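Local coordinates for protein oxidoreductase (Azotobacter vinelandii, PDB 7D5M) that binds NAD and, as a homolog of inositol dehydrogenase in the Gfo/Idh/MocA family, probably oxidises a sugar or polyol-like substrate, at residues A[370-373]-A[374-378]; A[380-383]-A[384-387]; A[209-212]-A[213-217]; A[248-251]-A[252-256]. All coordinates share one frame; numbering follows the deposited sequence.

Contact 1. Residues A[370-373]-A[374-378]; sequences VRWV and ERCVQ
The thiol of C376 lies over the face of the W372 indole, one turn further along the same helix. SG sits 3.7 Å from the centroid of the six-membered ring of W372 and 18° off its normal, so the sulfur rests above the middle of the ring in a Cys sulfur-aromatic contact. Two torsions bring them together: W372 carries CG anti to the backbone N (chi1 -178°), while C376 turns SG beside the backbone N (chi1 -73°) and back toward the ring. The backbone between them is regular alpha helix, with C376 N bonded to W372 O at 3.0 Å. On another side of the helix V373 CG1 and V377 CG2 meet more loosely, at 4.2 Å. The polar side chains look elsewhere: R371 forms a salt bridge with E368, and E374 OE2 accepts from L121 N. A leucine in place of W372 would probably leave the C376 sulfur without its aromatic face and open a gap against the sheet. Helix 363-381 thus lays W372 and C376 on strands 223-231 and 243-250, the indole touching L226 and T246 and the thiol C228 and T246; L203 and L211 of helix 202-217 also touch the indole.

Contact 2. Residues A[380-383]-A[384-387]; sequences ADRG and GVWV
A Schellman motif ends helix 363-381 here, and the chain then turns through two glycines toward the short strand 387-388. G383, with positive phi (81°), is the C-prime residue: its N bonds to A380 O at 3.0 Å, and G384 N turns back to S379 O. G384 also has positive phi, and a CB there would run into G383 O. Across the turn, the side chains of R382 and V385 cross at about a right angle. V385 CG2 lies over one face of the R382 guanidinium, 3.9 Å from CZ and displaced toward the rim of the group, and it also meets R382 CB at 3.9 Å. The other methyl, V385 CG1, comes within 3.3 Å of R382 O. The arginine reaches this place because its chain bends at chi3 (56°), which brings the guanidinium under V385 CG2, with R382 NH1 3.6 Å from V387 CG1. Around the turn, D381 forms a salt bridge with R230, V385 O accepts from S379 OG, and the backbone of V387 pairs with L226. W386 packs on G383 of the second subunit, and its NE1 makes a weak hydrogen bond to G384 O of that subunit. The contact of R382 with the valines is apolar: V385 CG2 covers part of the guanidinium face, while the N-H groups point along the plane of the group and the methyls do not compete for them.

Contact 3. Residues A[209-212]-A[213-217]; sequences HPLY and LSEVM. With NAD (nicotinamide-adenine-dinucleotide), chain B.
The carbonyl oxygen of L211 is gripped by two donors of the next turn. S214 OG donates to L211 O at 2.6 Å, in the carbonyl plane and on a lone pair, and E215 N gives it the ordinary helical bond at 3.1 Å. The hydroxyl reaches back because S214 holds OG between its backbone N and carbonyl carbon (chi1 77°). This serine-to-carbonyl bond lies inside helix 202-217, which is kinked where the nitrogens of H209 and P210 have no bond to the preceding turn. Further round, V216 CG2 sits over one face of the Y212 ring, 3.4 Å from CE2. The side chains of Y212 and E215 cross at about a right angle, with ring and carboxylate planes 68° apart, while E215 OE2 lies 3.9 Å from L211 CD2. Replacing Y212 by an alanine would probably leave the V216 methyl without its aromatic face and deprive Y142 of the ring it stacks on. H209 belongs to the NAD pocket: its NE2 is 3.3 Å from N7N of the nicotinamide amide, Y144 meets its ring edge-to-face, and K115 packs beside it. P210 and S214 touch M170 of strand 165-173, and V216 packs on I150 of helix 148-158.

Contact 4. Residues A[248-251]-A[252-256]; sequences MEYE and GGAMG
Y250 leans its side chain along the returning strand. CB lies 3.6 Å from A254 O; then CD2 meets A254 CB at 3.9 Å, with A254 O near the plane of the ring at its edge. CE2 comes to 3.6 Å from G256 N, and OH ends 4.1 Å from G256 CA. With CG beside the backbone N (chi1 -63°), the ring lies along the backbone of 254-256. A side chain on G256 would collide with the Y250 hydroxyl and with M248 CE. The backbone is a beta hairpin closed by a type II turn from Y250 to G253, with G253 N bonded to Y250 O at 3.2 Å. M248 and G256 form an antiparallel hydrogen-bonded pair, M248 N to G256 O and G256 N to M248 O both 2.8 Å; E249 and M255 are the non-hydrogen-bonded pair, their side chains side by side and pointing the same way. One water donates to both Y250 O and A254 O. The E249 carboxylate turns to R225 in a salt bridge. In the large mixed sheet strand 223-231 lies next to 243-250 and strand 165-173 next to 255-261; Y250 packs on M170, and M255 on S229 of the second subunit.

Overall arrangement
All four contacts belong to the C-terminal alpha/beta domain, and W372 is where three of them meet: contact 1 touches contact 3 through W372 CG and L211 CD2 at 3.5 Å, and contact 4 through W372 NE1 and M248 SD at 3.4 Å. Contact 2 continues helix 363-381 beyond contact 1, with centres 11 Å apart, and reaches contact 4 where W386 CZ3 lies 3.6 Å from E249 CG. Contact 3 alone includes a residue of the NAD pocket, H209. From contact 1 the V373 side chain is about 11 Å from NAD, whereas contacts 2 and 4 lie away from the annotated sites, where each touches the second subunit.

Contact 1. Residues A[370-373]-A[374-378]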
loop_
_atom_site.group_PDB
_atom_site.type_symbol
_atom_site.label_atom_id
_atom_site.label_comp_id
_atom_site.label_asym_id
_atom_site.label_seq_id
_atom_site.Cartn_x
_atom_site.Cartn_y
_atom_site.Cartn_z
ATOM N N VAL A 370 -3.483 -7.700 -33.516
ATOM C CA VAL A 370 -4.631 -8.224 -34.303
ATOM C C VAL A 370 -4.548 -9.753 -34.321
ATOM O O VAL A 370 -5.583 -10.391 -34.119
ATOM C CB VAL A 370 -4.651 -7.627 -35.718
ATOM C CG1 VAL A 370 -5.719 -8.266 -36.601
ATOM C CG2 VAL A 370 -4.810 -6.127 -35.647
ATOM N N ARG A 371 -3.367 -10.314 -34.567
ATOM C CA ARG A 371 -3.154 -11.783 -34.568
ATOM C C ARG A 371 -3.657 -12.360 -33.243
ATOM O O ARG A 371 -4.415 -13.349 -33.257
ATOM C CB ARG A 371 -1.682 -12.155 -34.730
ATOM C CG ARG A 371 -1.461 -13.656 -34.865
ATOM C CD ARG A 371 -0.007 -14.064 -34.769
ATOM N NE ARG A 371 0.864 -13.184 -35.538
ATOM C CZ ARG A 371 0.995 -13.209 -36.852
ATOM N NH1 ARG A 371 0.305 -14.070 -37.580
ATOM N NH2 ARG A 371 1.807 -12.355 -37.440
ATOM N N TRP A 372 -3.223 -11.789 -32.126
ATOM C CA TRP A 372 -3.543 -12.356 -30.791
ATOM C C TRP A 372 -5.057 -12.361 -30.582
ATOM O O TRP A 372 -5.595 -13.402 -30.192
ATOM C CB TRP A 372 -2.824 -11.592 -29.685
ATOM C CG TRP A 372 -3.060 -12.132 -28.305
ATOM C CD1 TRP A 372 -2.400 -13.157 -27.691
ATOM C CD2 TRP A 372 -3.964 -11.596 -27.326
ATOM N NE1 TRP A 372 -2.857 -13.319 -26.409
ATOM C CE2 TRP A 372 -3.822 -12.381 -26.159
ATOM C CE3 TRP A 372 -4.888 -10.547 -27.324
ATOM C CZ2 TRP A 372 -4.551 -12.120 -24.997
ATOM C CZ3 TRP A 372 -5.621 -10.301 -26.183
ATOM C CH2 TRP A 372 -5.455 -11.088 -25.036
ATOM N N VAL A 373 -5.727 -11.238 -30.835
ATOM C CA VAL A 373 -7.201 -11.133 -30.656
ATOM C C VAL A 373 -7.859 -12.199 -31.537
ATOM O O VAL A 373 -8.779 -12.876 -31.061
ATOM C CB VAL A 373 -7.722 -9.721 -30.969
ATOM C CG1 VAL A 373 -9.244 -9.692 -31.079
ATOM C CG2 VAL A 373 -7.234 -8.727 -29.930
ATOM N N GLU A 374 -7.413 -12.338 -32.788
ATOM C CA GLU A 374 -8.074 -13.257 -33.750
ATOM C C GLU A 374 -7.961 -14.697 -33.232
ATOM O O GLU A 374 -8.987 -15.409 -33.260
ATOM C CB GLU A 374 -7.492 -13.072 -35.150
ATOM C CG GLU A 374 -8.225 -13.854 -36.216
ATOM C CD GLU A 374 -7.967 -13.353 -37.625
ATOM O OE1 GLU A 374 -7.446 -14.139 -38.432
ATOM O OE2 GLU A 374 -8.274 -12.179 -37.905
ATOM N N ARG A 375 -6.778 -15.112 -32.772
ATOM C CA ARG A 375 -6.534 -16.477 -32.233
ATOM C C ARG A 375 -7.389 -16.693 -30.980
ATOM O O ARG A 375 -7.960 -17.791 -30.848
ATOM C CB ARG A 375 -5.054 -16.714 -31.926
ATOM C CG ARG A 375 -4.199 -16.873 -33.170
ATOM C CD ARG A 375 -4.372 -18.217 -33.861
ATOM N NE ARG A 375 -3.664 -18.141 -35.128
ATOM C CZ ARG A 375 -4.177 -17.657 -36.262
ATOM N NH1 ARG A 375 -5.433 -17.243 -36.312
ATOM N NH2 ARG A 375 -3.436 -17.604 -37.358
ATOM N N CYS A 376 -7.462 -15.702 -30.088
ATOM C CA CYS A 376 -8.288 -15.782 -28.852
ATOM C C CYS A 376 -9.757 -15.996 -29.238
ATOM O O CYS A 376 -10.410 -16.890 -28.661
ATOM C CB CYS A 376 -8.141 -14.536 -27.984
ATOM S SG CYS A 376 -6.549 -14.452 -27.122
ATOM N N VAL A 377 -10.265 -15.228 -30.197
ATOM C CA VAL A 377 -11.686 -15.345 -30.629
ATOM C C VAL A 377 -11.894 -16.749 -31.220
ATOM O O VAL A 377 -12.920 -17.376 -30.890
ATOM C CB VAL A 377 -12.084 -14.211 -31.590
ATOM C CG1 VAL A 377 -13.455 -14.445 -32.214
ATOM C CG2 VAL A 377 -12.061 -12.866 -30.871
ATOM N N GLN A 378 -10.937 -17.252 -32.009
ATOM C CA GLN A 378 -11.007 -18.603 -32.631
ATOM C C GLN A 378 -11.113 -19.668 -31.533
ATOM O O GLN A 378 -12.000 -20.536 -31.645
ATOM C CB GLN A 378 -9.814 -18.842 -33.556
ATOM C CG GLN A 378 -9.953 -18.077 -34.863
ATOM C CD GLN A 378 -8.729 -18.120 -35.746
ATOM O OE1 GLN A 378 -7.659 -18.590 -35.359
ATOM N NE2 GLN A 378 -8.888 -17.625 -36.964
#

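Contact 2. Residues A[380-383]-A[384-387]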
loop_
_atom_site.group_PDB
_atom_site.type_symbol
_atom_site.label_atom_id
_atom_site.label_comp_id
_atom_site.label_asym_id
_atom_site.label_seq_id
_atom_site.Cartn_x
_atom_site.Cartn_y
_atom_site.Cartn_z
ATOM N N ALA A 380 -12.050 -19.238 -28.290
ATOM C CA ALA A 380 -13.259 -18.958 -27.478
ATOM C C ALA A 380 -14.487 -19.513 -28.200
ATOM O O ALA A 380 -15.323 -20.146 -27.539
ATOM C CB ALA A 380 -13.413 -17.478 -27.235
ATOM N N ASP A 381 -14.569 -19.289 -29.510
ATOM C CA ASP A 381 -15.711 -19.714 -30.360
ATOM C C ASP A 381 -15.772 -21.247 -30.416
ATOM O O ASP A 381 -16.892 -21.775 -30.601
ATOM C CB ASP A 381 -15.620 -19.082 -31.751
ATOM C CG ASP A 381 -16.041 -17.623 -31.794
ATOM O OD1 ASP A 381 -16.545 -17.119 -30.775
ATOM O OD2 ASP A 381 -15.865 -17.003 -32.857
ATOM N N ARG A 382 -14.639 -21.931 -30.243
ATOM C CA ARG A 382 -14.554 -23.419 -30.217
ATOM C C ARG A 382 -14.632 -23.944 -28.775
ATOM O O ARG A 382 -14.261 -25.110 -28.562
ATOM C CB ARG A 382 -13.272 -23.865 -30.919
ATOM C CG ARG A 382 -13.275 -23.592 -32.416
ATOM C CD ARG A 382 -11.929 -23.899 -33.031
ATOM N NE ARG A 382 -11.537 -25.279 -32.756
ATOM C CZ ARG A 382 -10.305 -25.769 -32.882
ATOM N NH1 ARG A 382 -9.308 -24.996 -33.286
ATOM N NH2 ARG A 382 -10.078 -27.043 -32.601
ATOM N N GLY A 383 -15.104 -23.126 -27.831
ATOM C CA GLY A 383 -15.371 -23.511 -26.431
ATOM C C GLY A 383 -14.113 -23.524 -25.571
ATOM O O GLY A 383 -14.053 -24.341 -24.632
ATOM N N GLY A 384 -13.130 -22.668 -25.882
ATOM C CA GLY A 384 -11.929 -22.439 -25.050
ATOM C C GLY A 384 -10.927 -23.578 -25.121
ATOM O O GLY A 384 -10.419 -23.987 -24.073
ATOM N N VAL A 385 -10.620 -24.059 -26.327
ATOM C CA VAL A 385 -9.686 -25.191 -26.573
ATOM C C VAL A 385 -8.336 -24.626 -27.019
ATOM O O VAL A 385 -8.301 -23.469 -27.528
ATOM C CB VAL A 385 -10.283 -26.164 -27.612
ATOM C CG1 VAL A 385 -11.659 -26.636 -27.176
ATOM C CG2 VAL A 385 -10.352 -25.550 -29.002
ATOM N N TRP A 386 -7.265 -25.390 -26.821
ATOM C CA TRP A 386 -5.906 -25.014 -27.282
ATOM C C TRP A 386 -5.911 -24.888 -28.806
ATOM O O TRP A 386 -6.435 -25.801 -29.480
ATOM C CB TRP A 386 -4.858 -26.019 -26.818
ATOM C CG TRP A 386 -4.632 -25.985 -25.341
ATOM C CD1 TRP A 386 -5.154 -26.831 -24.409
ATOM C CD2 TRP A 386 -3.852 -25.019 -24.618
ATOM N NE1 TRP A 386 -4.739 -26.470 -23.156
ATOM C CE2 TRP A 386 -3.937 -25.362 -23.251
ATOM C CE3 TRP A 386 -3.089 -23.907 -24.990
ATOM C CZ2 TRP A 386 -3.274 -24.638 -22.260
ATOM C CZ3 TRP A 386 -2.442 -23.188 -24.009
ATOM C CH2 TRP A 386 -2.530 -23.552 -22.665
ATOM N N VAL A 387 -5.374 -23.784 -29.314
ATOM C CA VAL A 387 -5.161 -23.565 -30.770
ATOM C C VAL A 387 -3.684 -23.245 -30.988
ATOM O O VAL A 387 -3.046 -22.616 -30.104
ATOM C CB VAL A 387 -6.084 -22.472 -31.336
ATOM C CG1 VAL A 387 -7.541 -22.769 -31.020
ATOM C CG2 VAL A 387 -5.694 -21.080 -30.852
#

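Contact 3. Residues A[209-212]-A[213-217]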
loop_
_atom_site.group_PDB
_atom_site.type_symbol
_atom_site.label_atom_id
_atom_site.label_comp_id
_atom_site.label_asym_id
_atom_site.label_seq_id
_atom_site.Cartn_x
_atom_site.Cartn_y
_atom_site.Cartn_z
ATOM N N HIS A 209 -3.064 -4.280 -24.436
ATOM C CA HIS A 209 -2.130 -3.315 -23.800
ATOM C C HIS A 209 -1.040 -4.047 -23.016
ATOM O O HIS A 209 0.144 -3.865 -23.304
ATOM C CB HIS A 209 -2.883 -2.280 -22.972
ATOM C CG HIS A 209 -3.383 -1.126 -23.769
ATOM N ND1 HIS A 209 -2.545 -0.322 -24.518
ATOM C CD2 HIS A 209 -4.631 -0.631 -23.919
ATOM C CE1 HIS A 209 -3.256 0.638 -25.079
ATOM N NE2 HIS A 209 -4.550 0.466 -24.741
ATOM N N PRO A 210 -1.363 -4.841 -21.963
ATOM C CA PRO A 210 -0.317 -5.542 -21.217
ATOM C C PRO A 210 0.363 -6.627 -22.070
ATOM O O PRO A 210 1.513 -6.924 -21.825
ATOM C CB PRO A 210 -1.047 -6.105 -19.988
ATOM C CG PRO A 210 -2.507 -6.174 -20.411
ATOM C CD PRO A 210 -2.693 -5.004 -21.360
ATOM N N LEU A 211 -0.335 -7.175 -23.070
ATOM C CA LEU A 211 0.296 -8.106 -24.050
ATOM C C LEU A 211 1.470 -7.386 -24.721
ATOM O O LEU A 211 2.586 -7.936 -24.750
ATOM C CB LEU A 211 -0.717 -8.574 -25.097
ATOM C CG LEU A 211 -0.143 -9.569 -26.104
ATOM C CD1 LEU A 211 -0.088 -10.960 -25.502
ATOM C CD2 LEU A 211 -0.942 -9.562 -27.392
ATOM N N TYR A 212 1.248 -6.170 -25.206
ATOM C CA TYR A 212 2.331 -5.397 -25.856
ATOM C C TYR A 212 3.456 -5.123 -24.846
ATOM O O TYR A 212 4.631 -5.272 -25.203
ATOM C CB TYR A 212 1.852 -4.102 -26.511
ATOM C CG TYR A 212 3.024 -3.407 -27.149
ATOM C CD1 TYR A 212 3.664 -3.986 -28.236
ATOM C CD2 TYR A 212 3.547 -2.231 -26.631
ATOM C CE1 TYR A 212 4.786 -3.405 -28.802
ATOM C CE2 TYR A 212 4.671 -1.638 -27.189
ATOM C CZ TYR A 212 5.286 -2.222 -28.284
ATOM O OH TYR A 212 6.381 -1.650 -28.868
ATOM N N LEU A 213 3.132 -4.770 -23.599
ATOM C CA LEU A 213 4.186 -4.591 -22.570
ATOM C C LEU A 213 5.025 -5.871 -22.476
ATOM O O LEU A 213 6.243 -5.750 -22.393
ATOM C CB LEU A 213 3.570 -4.218 -21.221
ATOM C CG LEU A 213 2.802 -2.899 -21.202
ATOM C CD1 LEU A 213 2.281 -2.621 -19.805
ATOM C CD2 LEU A 213 3.664 -1.737 -21.690
ATOM N N SER A 214 4.418 -7.060 -22.506
ATOM C CA SER A 214 5.191 -8.328 -22.411
ATOM C C SER A 214 6.101 -8.476 -23.635
ATOM O O SER A 214 7.209 -9.014 -23.480
ATOM C CB SER A 214 4.313 -9.533 -22.233
ATOM O OG SER A 214 3.703 -9.892 -23.463
ATOM N N GLU A 215 5.671 -7.997 -24.802
ATOM C CA GLU A 215 6.481 -8.096 -26.052
ATOM C C GLU A 215 7.680 -7.144 -25.971
ATOM O O GLU A 215 8.759 -7.499 -26.469
ATOM C CB GLU A 215 5.617 -7.817 -27.281
ATOM C CG GLU A 215 4.553 -8.876 -27.479
ATOM C CD GLU A 215 3.677 -8.705 -28.703
ATOM O OE1 GLU A 215 3.992 -7.841 -29.548
ATOM O OE2 GLU A 215 2.677 -9.463 -28.808
ATOM N N VAL A 216 7.522 -5.981 -25.349
ATOM C CA VAL A 216 8.673 -5.063 -25.115
ATOM C C VAL A 216 9.654 -5.741 -24.151
ATOM O O VAL A 216 10.869 -5.665 -24.397
ATOM C CB VAL A 216 8.227 -3.686 -24.588
ATOM C CG1 VAL A 216 9.422 -2.792 -24.286
ATOM C CG2 VAL A 216 7.282 -3.003 -25.565
ATOM N N MET A 217 9.159 -6.348 -23.071
ATOM C CA MET A 217 10.012 -6.896 -21.984
ATOM C C MET A 217 10.685 -8.206 -22.417
ATOM O O MET A 217 11.810 -8.456 -21.950
ATOM C CB MET A 217 9.177 -7.153 -20.728
ATOM C CG MET A 217 8.661 -5.901 -20.090
ATOM S SD MET A 217 7.810 -6.277 -18.534
ATOM C CE MET A 217 7.230 -4.641 -18.085
HETATM P PA NAD B . -14.838 8.204 -29.331
HETATM O O1A NAD B . -16.122 7.627 -29.841
HETATM O O2A NAD B . -14.762 8.797 -27.960
HETATM O O5B NAD B . -14.308 9.283 -30.396
HETATM C C5B NAD B . -14.479 9.112 -31.838
HETATM C C4B NAD B . -14.148 10.427 -32.500
HETATM O O4B NAD B . -13.936 10.234 -33.923
HETATM C C3B NAD B . -15.239 11.501 -32.400
HETATM O O3B NAD B . -14.639 12.786 -32.328
HETATM C C2B NAD B . -16.007 11.292 -33.710
HETATM O O2B NAD B . -16.765 12.403 -34.131
HETATM C C1B NAD B . -14.832 11.053 -34.647
HETATM N N9A NAD B . -15.158 10.356 -35.881
HETATM C C8A NAD B . -15.913 9.219 -35.999
HETATM N N7A NAD B . -15.982 8.769 -37.227
HETATM C C5A NAD B . -15.207 9.652 -37.963
HETATM C C6A NAD B . -14.876 9.699 -39.332
HETATM N N6A NAD B . -15.280 8.791 -40.224
HETATM N N1A NAD B . -14.069 10.708 -39.741
HETATM C C2A NAD B . -13.664 11.611 -38.834
HETATM N N3A NAD B . -13.899 11.658 -37.521
HETATM C C4A NAD B . -14.690 10.637 -37.143
HETATM O O3 NAD B . -13.680 7.077 -29.405
HETATM P PN NAD B . -12.320 6.945 -28.531
HETATM O O1N NAD B . -12.623 6.264 -27.225
HETATM O O2N NAD B . -11.635 8.278 -28.504
HETATM O O5D NAD B . -11.468 5.909 -29.409
HETATM C C5D NAD B . -11.074 6.202 -30.751
HETATM C C4D NAD B . -10.004 5.205 -31.102
HETATM O O4D NAD B . -8.932 5.312 -30.130
HETATM C C3D NAD B . -10.463 3.743 -31.051
HETATM O O3D NAD B . -9.800 3.003 -32.060
HETATM C C2D NAD B . -10.040 3.295 -29.647
HETATM O O2D NAD B . -9.822 1.896 -29.548
HETATM C C1D NAD B . -8.721 4.057 -29.498
HETATM N N1N NAD B . -8.303 4.308 -28.085
HETATM C C2N NAD B . -7.026 3.966 -27.695
HETATM C C3N NAD B . -6.616 4.138 -26.371
HETATM C C7N NAD B . -5.156 3.890 -26.059
HETATM O O7N NAD B . -4.352 3.806 -26.995
HETATM N N7N NAD B . -4.803 3.805 -24.780
HETATM C C4N NAD B . -7.557 4.543 -25.419
HETATM C C5N NAD B . -8.850 4.869 -25.828
HETATM C C6N NAD B . -9.144 4.885 -27.174
#

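Contact 4. Residues A[248-251]-A[252-256]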
loop_
_atom_site.group_PDB
_atom_site.type_symbol
_atom_site.label_atom_id
_atom_site.label_comp_id
_atom_site.label_asym_id
_atom_site.label_seq_id
_atom_site.Cartn_x
_atom_site.Cartn_y
_atom_site.Cartn_z
ATOM N N MET A 248 -1.582 -19.094 -22.285
ATOM C CA MET A 248 -0.623 -19.272 -23.399
ATOM C C MET A 248 0.557 -20.128 -22.949
ATOM O O MET A 248 1.014 -19.992 -21.795
ATOM C CB MET A 248 -0.119 -17.905 -23.864
ATOM C CG MET A 248 -1.241 -16.924 -24.076
ATOM S SD MET A 248 -0.684 -15.435 -24.902
ATOM C CE MET A 248 0.300 -14.664 -23.628
ATOM N N GLU A 249 1.028 -20.983 -23.849
ATOM C CA GLU A 249 2.336 -21.661 -23.727
ATOM C C GLU A 249 3.295 -20.967 -24.684
ATOM O O GLU A 249 2.971 -20.895 -25.878
ATOM C CB GLU A 249 2.250 -23.139 -24.100
ATOM C CG GLU A 249 1.096 -23.877 -23.456
ATOM C CD GLU A 249 1.016 -25.342 -23.862
ATOM O OE1 GLU A 249 1.750 -25.726 -24.799
ATOM O OE2 GLU A 249 0.221 -26.097 -23.244
ATOM N N TYR A 250 4.404 -20.456 -24.169
ATOM C CA TYR A 250 5.512 -19.916 -24.987
ATOM C C TYR A 250 6.413 -21.069 -25.431
ATOM O O TYR A 250 6.480 -22.097 -24.725
ATOM C CB TYR A 250 6.323 -18.896 -24.197
ATOM C CG TYR A 250 5.559 -17.665 -23.788
ATOM C CD1 TYR A 250 5.346 -16.630 -24.682
ATOM C CD2 TYR A 250 5.061 -17.519 -22.504
ATOM C CE1 TYR A 250 4.653 -15.491 -24.319
ATOM C CE2 TYR A 250 4.370 -16.380 -22.126
ATOM C CZ TYR A 250 4.168 -15.360 -23.034
ATOM O OH TYR A 250 3.492 -14.218 -22.697
ATOM N N GLU A 251 7.103 -20.891 -26.563
ATOM C CA GLU A 251 8.229 -21.779 -26.956
ATOM C C GLU A 251 9.227 -21.768 -25.798
ATOM O O GLU A 251 9.561 -20.663 -25.328
ATOM C CB GLU A 251 8.897 -21.317 -28.256
ATOM C CG GLU A 251 8.019 -21.433 -29.489
ATOM C CD GLU A 251 7.710 -22.842 -29.969
ATOM O OE1 GLU A 251 8.341 -23.803 -29.470
ATOM O OE2 GLU A 251 6.821 -22.976 -30.838
ATOM N N GLY A 252 9.660 -22.941 -25.335
ATOM C CA GLY A 252 10.657 -23.074 -24.252
ATOM C C GLY A 252 10.009 -23.402 -22.913
ATOM O O GLY A 252 10.744 -23.741 -21.968
ATOM N N GLY A 253 8.679 -23.339 -22.822
ATOM C CA GLY A 253 7.927 -23.910 -21.689
ATOM C C GLY A 253 7.346 -22.871 -20.737
ATOM O O GLY A 253 6.524 -23.274 -19.887
ATOM N N ALA A 254 7.718 -21.593 -20.852
ATOM C CA ALA A 254 7.126 -20.513 -20.024
ATOM C C ALA A 254 5.618 -20.440 -20.299
ATOM O O ALA A 254 5.177 -20.829 -21.394
ATOM C CB ALA A 254 7.798 -19.181 -20.265
ATOM N N MET A 255 4.845 -19.981 -19.321
ATOM C CA MET A 255 3.372 -19.828 -19.438
ATOM C C MET A 255 3.011 -18.346 -19.374
ATOM O O MET A 255 3.706 -17.585 -18.679
ATOM C CB MET A 255 2.642 -20.572 -18.316
ATOM C CG MET A 255 2.902 -22.068 -18.307
ATOM S SD MET A 255 2.340 -22.893 -19.828
ATOM C CE MET A 255 0.565 -22.831 -19.630
ATOM N N GLY A 256 1.944 -17.980 -20.070
ATOM C CA GLY A 256 1.393 -16.622 -20.072
ATOM C C GLY A 256 -0.069 -16.658 -19.700
ATOM O O GLY A 256 -0.786 -17.595 -20.114
HETATM O O HOH W 1 5.057 -23.219 -22.650
HETATM O O HOH W 2 9.800 -20.174 -22.523
#